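PDB 3H1T: type I site-specific restriction-modification system, R (Restriction) subunit from Vibrio vulnificus, which is a putative motor subunit of a type I restriction enzyme, probably binding DNA and ATP and coupling ATP hydrolysis to DNA translocation before cleavage. Local coordinates for residues W227-D232 with E330-I335; R237-A242 with D301-I306; R468-Y473 with T497-I502. All blocks are in the same frame, centred on the assembly; numbering follows the deposited sequence.

Contact 1: W227-D232 with E330-I335; sequences WNRTGD and EPAFQI
Trp227 and Phe333 meet as an offset edge-to-face pair. The rim of the indole benzo ring is turned toward the phenyl face, the centroids lie 5.7 Å apart and the planes stand at 77°. The touching atom on the indole is CZ2, 3.8 Å from Phe333 CD1, which in turn sits at the edge of the indole, in its plane. With CG of Trp227 anti to the backbone N (chi1 160°), the benzo end of the indole, with CZ2, is brought up to the phenyl ring. Arg229 runs past Phe333 in the opposite direction, its CG lying at the edge of the phenyl ring, 4.1 Å from CD1.

The contact belongs to the first of two RecA-like, P-loop NTPase-type domains of this HsdR fragment. It joins the loop that follows helix 211-224 to the start of strand 333-338 in the central parallel sheet. Helix 181-195 packs against both aromatic rings through Val194, and Leu305 of the neighbouring strand also touches both.

Farther out, the arginine chain bends at chi2 and chi3 and crosses Pro331 at about a right angle. Arg229 CD lies 3.2 Å from Pro331 O. One face of the guanidinium receives Pro331 CD, offset toward the rim, with NH2 the nearest atom at 4.1 Å; a cis peptide bond precedes this proline. NH1 reaches beyond it to 3.3 Å from Ala332 CA. No hydrogen bond links the two segments, and the backbone N of Arg229 is held instead by Asp304 OD2.

Contact 2: R237-A242 with D301-I306; sequences RILFLA and DFFDLI
The carbonyl oxygen of Arg237 is gripped by two successive backbone N-H groups, Asp304 N at 2.7 Å and Leu305 N at 3.2 Å. Asp304 N lies in the carbonyl plane. The same aspartate returns a bond through its side chain: Asp304 OD1 accepts from Arg237 N at 2.7 Å, the donor standing above the carboxylate plane. Asp304 thus holds both the N-H and the C=O of Arg237, just where the parallel pairing of Ile238 with Leu305 and Leu239 with Ile306 begins.

The arginine side chain folds back over Phe302. Its guanidinium lies flat on the ring, planes 19° apart, in a cation-pi stack with CZ 4.0 Å from the ring centroid, while the CD methylene also sits over that face. Arg237 NH2 donates to Phe302 O at 2.9 Å in a bent bond, and NE adds a weak one to the same oxygen; together they limit the rotation of the stacked group.

Phe303 is sandwiched: Leu239 CD2 and Ile306 CD1 lie over one face, and Phe302 CD2 over the opposite one. Leu239 and Ile306 run side by side, pointing the same way. On the other face of the sheet, Ile238 CD1 lies against Leu305 CB.

Strand 238-242 is flanked by 277-281 and 305-308 within the parallel sheet. Leu305 reaches Leu222 of helix 211-224 and Phe333 and Ile335 of strand 333-338.

Contact 3: R468-Y473 with T497-I502; sequences RKHPDY and TSTPVI
Asp472 CG stands between its own backbone N and carbonyl carbon (chi1 67°), and Thr499 OG1 takes the equivalent position (chi1 63°); the two polar groups are thereby brought together. Thr499 OG1 donates to Asp472 OD1 at 3.0 Å, arriving on the syn side but well out of the carboxylate plane. The other branch of the threonine, CG2, lies over one face of the His470 imidazole, 4.2 Å from its centroid, in a CH-pi contact. His470 and Asp472 belong to a type I turn that ends at Tyr473, closed by Tyr473 N to His470 O.

At the end of the turn, Tyr473 O accepts two backbone bonds, from Val501 N at 2.8 Å and Ile502 N at 3.1 Å. The second is almost straight, 175° at the hydrogen. The tyrosine ring crosses Val501 obliquely, CE1 meeting CG2 at 3.4 Å, and its hydroxyl is bonded to Arg438 O. A cis peptide bond precedes Pro500, whose CA makes a CH···O contact with Asp472 O.

These bonds open the pairing of edge strand 474-476 with strand 502-505 in the second RecA-like domain. Met433 of helix 422-436 touches Tyr473, Val501 and Ile502, while Ile502 also packs on Thr442 and Val444 of strand 441-446.

Contacts 1 and 2 touch and share the parallel sheet of the first RecA-like domain, where strands 305-308 and 333-338 are neighbours: Phe333 N and O probably bond to Asp304 O and Ile306 N. Asp304 also links them through its carboxylate, one oxygen serving each contact. Contact 2 is the buried one, built on strand pairing, apolar packing and an arginine-phenylalanine stack. Contact 1, partly buried where a loop meets the start of an inner strand, rests on aromatic, arginine and proline packing. Contact 3, centred about 43 Å from contact 2, lies in the second domain where two parallel strands begin to pair, but at its sheet's outermost strand within the chain, and includes a partly exposed threonine-aspartate bond.

Contact 1: W227-D232 with E330-I335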
# COMPACT_ATOMS: atom_id res chain seq x y z
N TRP A 227 -2.44 4.67 -26.77
CA TRP A 227 -3.15 3.39 -26.69
C TRP A 227 -4.65 3.65 -26.56
O TRP A 227 -5.07 4.68 -26.02
CB TRP A 227 -2.70 2.57 -25.47
CG TRP A 227 -3.72 1.50 -25.08
CD1 TRP A 227 -3.84 0.24 -25.61
CD2 TRP A 227 -4.87 1.68 -24.24
NE1 TRP A 227 -4.99 -0.36 -25.16
CE2 TRP A 227 -5.65 0.50 -24.32
CE3 TRP A 227 -5.33 2.73 -23.42
CZ2 TRP A 227 -6.86 0.34 -23.64
CZ3 TRP A 227 -6.53 2.57 -22.74
CH2 TRP A 227 -7.28 1.38 -22.86
N ASN A 228 -5.46 2.71 -27.03
CA ASN A 228 -6.90 2.84 -26.89
C ASN A 228 -7.63 1.60 -27.36
O ASN A 228 -7.04 0.73 -28.00
CB ASN A 228 -7.43 4.10 -27.60
CG ASN A 228 -7.33 4.03 -29.12
OD1 ASN A 228 -8.26 4.44 -29.82
ND2 ASN A 228 -6.19 3.55 -29.64
N ARG A 229 -8.90 1.50 -26.99
CA ARG A 229 -9.76 0.37 -27.34
C ARG A 229 -9.88 0.03 -28.83
O ARG A 229 -9.88 -1.15 -29.22
CB ARG A 229 -11.16 0.61 -26.81
CG ARG A 229 -11.32 0.58 -25.30
CD ARG A 229 -12.63 -0.13 -25.00
NE ARG A 229 -13.69 0.37 -25.87
CZ ARG A 229 -14.61 1.26 -25.49
NH1 ARG A 229 -14.60 1.74 -24.25
NH2 ARG A 229 -15.53 1.67 -26.36
N THR A 230 -10.01 1.06 -29.67
CA THR A 230 -10.19 0.84 -31.10
C THR A 230 -8.89 0.62 -31.88
O THR A 230 -8.88 -0.05 -32.92
CB THR A 230 -10.98 1.99 -31.72
OG1 THR A 230 -10.26 3.23 -31.54
CG2 THR A 230 -12.33 2.10 -31.05
N GLY A 231 -7.81 1.23 -31.40
CA GLY A 231 -6.52 1.05 -32.05
C GLY A 231 -6.13 2.01 -33.15
O GLY A 231 -5.34 1.67 -34.04
N ASP A 232 -6.67 3.22 -33.13
CA ASP A 232 -6.27 4.21 -34.11
C ASP A 232 -5.20 5.05 -33.42
O ASP A 232 -4.56 4.60 -32.46
CB ASP A 232 -7.45 5.07 -34.53
CG ASP A 232 -8.67 4.86 -33.66
OD1 ASP A 232 -9.32 3.81 -33.80
OD2 ASP A 232 -8.96 5.74 -32.82
N GLU A 330 -19.36 -0.38 -19.87
CA GLU A 330 -18.69 -1.49 -20.52
C GLU A 330 -18.79 -0.90 -21.93
O GLU A 330 -19.71 -0.13 -22.20
CB GLU A 330 -19.52 -2.78 -20.45
CG GLU A 330 -19.04 -3.86 -21.43
CD GLU A 330 -19.74 -5.20 -21.22
OE1 GLU A 330 -20.29 -5.43 -20.12
OE2 GLU A 330 -19.73 -6.02 -22.16
N PRO A 331 -17.87 -1.24 -22.84
CA PRO A 331 -16.72 -2.13 -22.74
C PRO A 331 -15.44 -1.38 -22.39
O PRO A 331 -14.36 -1.73 -22.89
CB PRO A 331 -16.63 -2.77 -24.13
CG PRO A 331 -17.76 -2.06 -24.98
CD PRO A 331 -18.04 -0.80 -24.23
N ALA A 332 -15.52 -0.35 -21.56
CA ALA A 332 -14.31 0.37 -21.21
C ALA A 332 -13.48 -0.54 -20.31
O ALA A 332 -14.04 -1.21 -19.43
CB ALA A 332 -14.65 1.67 -20.48
N PHE A 333 -12.17 -0.60 -20.54
CA PHE A 333 -11.32 -1.44 -19.71
C PHE A 333 -11.47 -0.89 -18.30
O PHE A 333 -11.55 0.32 -18.10
CB PHE A 333 -9.85 -1.37 -20.12
CG PHE A 333 -9.48 -2.31 -21.24
CD1 PHE A 333 -9.73 -1.97 -22.56
CD2 PHE A 333 -8.86 -3.52 -20.96
CE1 PHE A 333 -9.37 -2.82 -23.61
CE2 PHE A 333 -8.49 -4.40 -22.01
CZ PHE A 333 -8.74 -4.05 -23.34
N GLN A 334 -11.50 -1.79 -17.31
CA GLN A 334 -11.66 -1.37 -15.93
C GLN A 334 -10.62 -1.93 -14.96
O GLN A 334 -10.46 -3.15 -14.86
CB GLN A 334 -13.07 -1.75 -15.46
CG GLN A 334 -14.18 -1.01 -16.20
CD GLN A 334 -15.55 -1.58 -15.93
OE1 GLN A 334 -15.81 -2.13 -14.85
NE2 GLN A 334 -16.46 -1.44 -16.89
N ILE A 335 -9.92 -1.05 -14.25
CA ILE A 335 -8.93 -1.47 -13.26
C ILE A 335 -9.40 -1.06 -11.88
O ILE A 335 -9.56 0.13 -11.57
CB ILE A 335 -7.50 -0.82 -13.47
CG1 ILE A 335 -6.77 -1.49 -14.63
CG2 ILE A 335 -6.64 -0.98 -12.21
CD1 ILE A 335 -7.41 -1.20 -15.93

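Contact 2: R237-A242 with D301-I306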
# COMPACT_ATOMS: atom_id res chain seq x y z
N ARG A 237 -9.27 7.87 -23.53
CA ARG A 237 -10.06 8.68 -22.61
C ARG A 237 -10.09 7.86 -21.33
O ARG A 237 -10.45 6.67 -21.35
CB ARG A 237 -11.46 8.91 -23.16
CG ARG A 237 -11.98 10.34 -22.98
CD ARG A 237 -12.59 10.83 -24.29
NE ARG A 237 -13.08 9.70 -25.08
CZ ARG A 237 -13.65 9.82 -26.27
NH1 ARG A 237 -13.81 11.04 -26.80
NH2 ARG A 237 -14.04 8.74 -26.95
N ILE A 238 -9.70 8.49 -20.22
CA ILE A 238 -9.58 7.81 -18.93
C ILE A 238 -10.33 8.51 -17.80
O ILE A 238 -10.16 9.71 -17.58
CB ILE A 238 -8.09 7.72 -18.52
CG1 ILE A 238 -7.24 7.33 -19.73
CG2 ILE A 238 -7.90 6.69 -17.41
CD1 ILE A 238 -7.68 6.03 -20.37
N LEU A 239 -11.12 7.73 -17.06
CA LEU A 239 -11.88 8.24 -15.92
C LEU A 239 -11.35 7.68 -14.59
O LEU A 239 -11.32 6.47 -14.40
CB LEU A 239 -13.37 7.86 -16.06
CG LEU A 239 -14.28 8.20 -14.88
CD1 LEU A 239 -14.25 9.69 -14.60
CD2 LEU A 239 -15.69 7.75 -15.21
N PHE A 240 -10.94 8.56 -13.69
CA PHE A 240 -10.46 8.15 -12.37
C PHE A 240 -11.61 8.47 -11.41
O PHE A 240 -12.09 9.60 -11.39
CB PHE A 240 -9.21 8.94 -11.99
CG PHE A 240 -8.72 8.68 -10.58
CD1 PHE A 240 -7.90 7.59 -10.30
CD2 PHE A 240 -9.06 9.55 -9.54
CE1 PHE A 240 -7.44 7.35 -9.00
CE2 PHE A 240 -8.61 9.32 -8.23
CZ PHE A 240 -7.80 8.21 -7.96
N LEU A 241 -12.04 7.48 -10.63
CA LEU A 241 -13.14 7.64 -9.67
C LEU A 241 -12.64 7.33 -8.27
O LEU A 241 -12.02 6.29 -8.04
CB LEU A 241 -14.29 6.66 -9.95
CG LEU A 241 -15.00 6.35 -11.27
CD1 LEU A 241 -15.85 5.12 -11.01
CD2 LEU A 241 -15.88 7.49 -11.76
N ALA A 242 -12.94 8.20 -7.32
CA ALA A 242 -12.56 7.99 -5.94
C ALA A 242 -13.66 8.66 -5.14
O ALA A 242 -14.80 8.80 -5.62
CB ALA A 242 -11.21 8.67 -5.69
N ASP A 301 -19.41 3.89 -24.83
CA ASP A 301 -18.06 3.74 -25.33
C ASP A 301 -17.24 5.02 -25.34
O ASP A 301 -16.36 5.19 -26.19
CB ASP A 301 -18.11 3.15 -26.74
CG ASP A 301 -18.95 4.00 -27.69
OD1 ASP A 301 -20.09 4.36 -27.32
OD2 ASP A 301 -18.48 4.29 -28.81
N PHE A 302 -17.52 5.92 -24.41
CA PHE A 302 -16.75 7.16 -24.35
C PHE A 302 -15.32 6.81 -23.95
O PHE A 302 -14.40 6.90 -24.76
CB PHE A 302 -17.36 8.13 -23.33
CG PHE A 302 -16.77 9.52 -23.36
CD1 PHE A 302 -16.88 10.30 -24.51
CD2 PHE A 302 -16.11 10.04 -22.25
CE1 PHE A 302 -16.35 11.59 -24.54
CE2 PHE A 302 -15.57 11.33 -22.27
CZ PHE A 302 -15.69 12.11 -23.41
N PHE A 303 -15.16 6.38 -22.69
CA PHE A 303 -13.85 6.02 -22.12
C PHE A 303 -13.20 4.73 -22.63
O PHE A 303 -13.89 3.76 -22.98
CB PHE A 303 -13.96 5.91 -20.60
CG PHE A 303 -14.59 7.10 -19.94
CD1 PHE A 303 -15.97 7.14 -19.76
CD2 PHE A 303 -13.82 8.15 -19.46
CE1 PHE A 303 -16.57 8.22 -19.12
CE2 PHE A 303 -14.41 9.23 -18.81
CZ PHE A 303 -15.79 9.26 -18.64
N ASP A 304 -11.88 4.72 -22.64
CA ASP A 304 -11.14 3.53 -23.06
C ASP A 304 -10.75 2.79 -21.78
O ASP A 304 -10.55 1.56 -21.76
CB ASP A 304 -9.87 3.91 -23.83
CG ASP A 304 -10.16 4.74 -25.07
OD1 ASP A 304 -10.46 5.94 -24.94
OD2 ASP A 304 -10.08 4.18 -26.19
N LEU A 305 -10.64 3.57 -20.71
CA LEU A 305 -10.23 3.06 -19.42
C LEU A 305 -10.82 3.83 -18.25
O LEU A 305 -11.01 5.04 -18.30
CB LEU A 305 -8.71 3.13 -19.31
CG LEU A 305 -8.12 2.62 -17.99
CD1 LEU A 305 -8.35 1.13 -17.92
CD2 LEU A 305 -6.62 2.94 -17.92
N ILE A 306 -11.11 3.08 -17.19
CA ILE A 306 -11.64 3.62 -15.95
C ILE A 306 -10.85 3.00 -14.80
O ILE A 306 -10.69 1.78 -14.75
CB ILE A 306 -13.11 3.23 -15.77
CG1 ILE A 306 -13.96 3.81 -16.91
CG2 ILE A 306 -13.59 3.71 -14.39
CD1 ILE A 306 -14.94 4.87 -16.48

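Contact 3: R468-Y473 with T497-I502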
# COMPACT_ATOMS: atom_id res chain seq x y z
N ARG A 468 -6.04 23.81 29.53
CA ARG A 468 -5.88 25.20 29.93
C ARG A 468 -4.73 25.88 29.21
O ARG A 468 -4.61 27.10 29.26
CB ARG A 468 -5.67 25.28 31.45
CG ARG A 468 -5.09 26.58 31.95
CD ARG A 468 -4.97 26.52 33.45
NE ARG A 468 -4.87 25.15 33.92
CZ ARG A 468 -5.04 24.78 35.18
NH1 ARG A 468 -5.31 25.70 36.10
NH2 ARG A 468 -4.95 23.51 35.53
N LYS A 469 -3.90 25.10 28.54
CA LYS A 469 -2.77 25.66 27.81
C LYS A 469 -3.07 25.57 26.32
O LYS A 469 -2.73 26.47 25.56
CB LYS A 469 -1.51 24.86 28.12
CG LYS A 469 -0.25 25.67 28.08
CD LYS A 469 0.92 24.77 27.85
CE LYS A 469 2.18 25.58 27.65
NZ LYS A 469 3.30 24.70 27.25
N HIS A 470 -3.70 24.46 25.94
CA HIS A 470 -4.07 24.20 24.56
C HIS A 470 -5.58 23.86 24.53
O HIS A 470 -5.95 22.71 24.73
CB HIS A 470 -3.29 23.00 24.02
CG HIS A 470 -1.80 23.16 24.11
ND1 HIS A 470 -1.08 23.90 23.19
CD2 HIS A 470 -0.90 22.67 25.00
CE1 HIS A 470 0.21 23.86 23.52
NE2 HIS A 470 0.34 23.12 24.61
N PRO A 471 -6.45 24.85 24.28
CA PRO A 471 -7.89 24.60 24.25
C PRO A 471 -8.34 23.49 23.31
O PRO A 471 -9.40 22.90 23.50
CB PRO A 471 -8.45 25.96 23.84
CG PRO A 471 -7.47 26.89 24.47
CD PRO A 471 -6.17 26.27 24.05
N ASP A 472 -7.53 23.18 22.31
CA ASP A 472 -7.91 22.15 21.36
C ASP A 472 -7.11 20.87 21.50
O ASP A 472 -6.82 20.20 20.50
CB ASP A 472 -7.79 22.68 19.93
CG ASP A 472 -6.35 22.95 19.53
OD1 ASP A 472 -5.53 23.29 20.41
OD2 ASP A 472 -6.04 22.85 18.33
N TYR A 473 -6.75 20.54 22.74
CA TYR A 473 -5.99 19.33 23.04
C TYR A 473 -6.74 18.10 22.52
O TYR A 473 -6.16 17.20 21.92
CB TYR A 473 -5.79 19.20 24.55
CG TYR A 473 -4.93 18.03 24.93
CD1 TYR A 473 -3.56 18.04 24.67
CD2 TYR A 473 -5.49 16.91 25.54
CE1 TYR A 473 -2.76 16.94 25.00
CE2 TYR A 473 -4.71 15.82 25.88
CZ TYR A 473 -3.35 15.83 25.61
OH TYR A 473 -2.60 14.73 25.97
N THR A 497 2.46 20.70 13.73
CA THR A 497 1.56 21.23 14.77
C THR A 497 1.50 20.28 15.97
O THR A 497 1.51 19.07 15.80
CB THR A 497 0.16 21.40 14.22
OG1 THR A 497 -0.28 20.15 13.68
CG2 THR A 497 0.13 22.46 13.13
N SER A 498 1.42 20.82 17.19
CA SER A 498 1.36 19.95 18.36
C SER A 498 -0.05 19.57 18.82
O SER A 498 -0.23 18.60 19.56
CB SER A 498 2.15 20.56 19.54
OG SER A 498 1.59 21.78 19.98
N THR A 499 -1.05 20.33 18.39
CA THR A 499 -2.43 20.03 18.76
C THR A 499 -3.39 20.29 17.60
O THR A 499 -3.07 21.06 16.69
CB THR A 499 -2.89 20.86 19.98
OG1 THR A 499 -2.86 22.25 19.64
CG2 THR A 499 -2.00 20.63 21.17
N PRO A 500 -4.57 19.65 17.61
CA PRO A 500 -5.08 18.70 18.61
C PRO A 500 -4.18 17.49 18.75
O PRO A 500 -3.45 17.12 17.82
CB PRO A 500 -6.45 18.30 18.04
CG PRO A 500 -6.85 19.48 17.22
CD PRO A 500 -5.55 19.79 16.51
N VAL A 501 -4.20 16.87 19.92
CA VAL A 501 -3.41 15.68 20.12
C VAL A 501 -4.32 14.47 19.93
O VAL A 501 -3.94 13.49 19.30
CB VAL A 501 -2.79 15.69 21.53
CG1 VAL A 501 -1.97 14.44 21.74
CG2 VAL A 501 -1.93 16.92 21.69
N ILE A 502 -5.55 14.59 20.43
CA ILE A 502 -6.54 13.53 20.35
C ILE A 502 -7.76 13.92 19.54
O ILE A 502 -8.37 14.96 19.80
CB ILE A 502 -7.15 13.17 21.73
CG1 ILE A 502 -6.09 13.28 22.84
CG2 ILE A 502 -7.77 11.79 21.65
CD1 ILE A 502 -5.04 12.28 22.75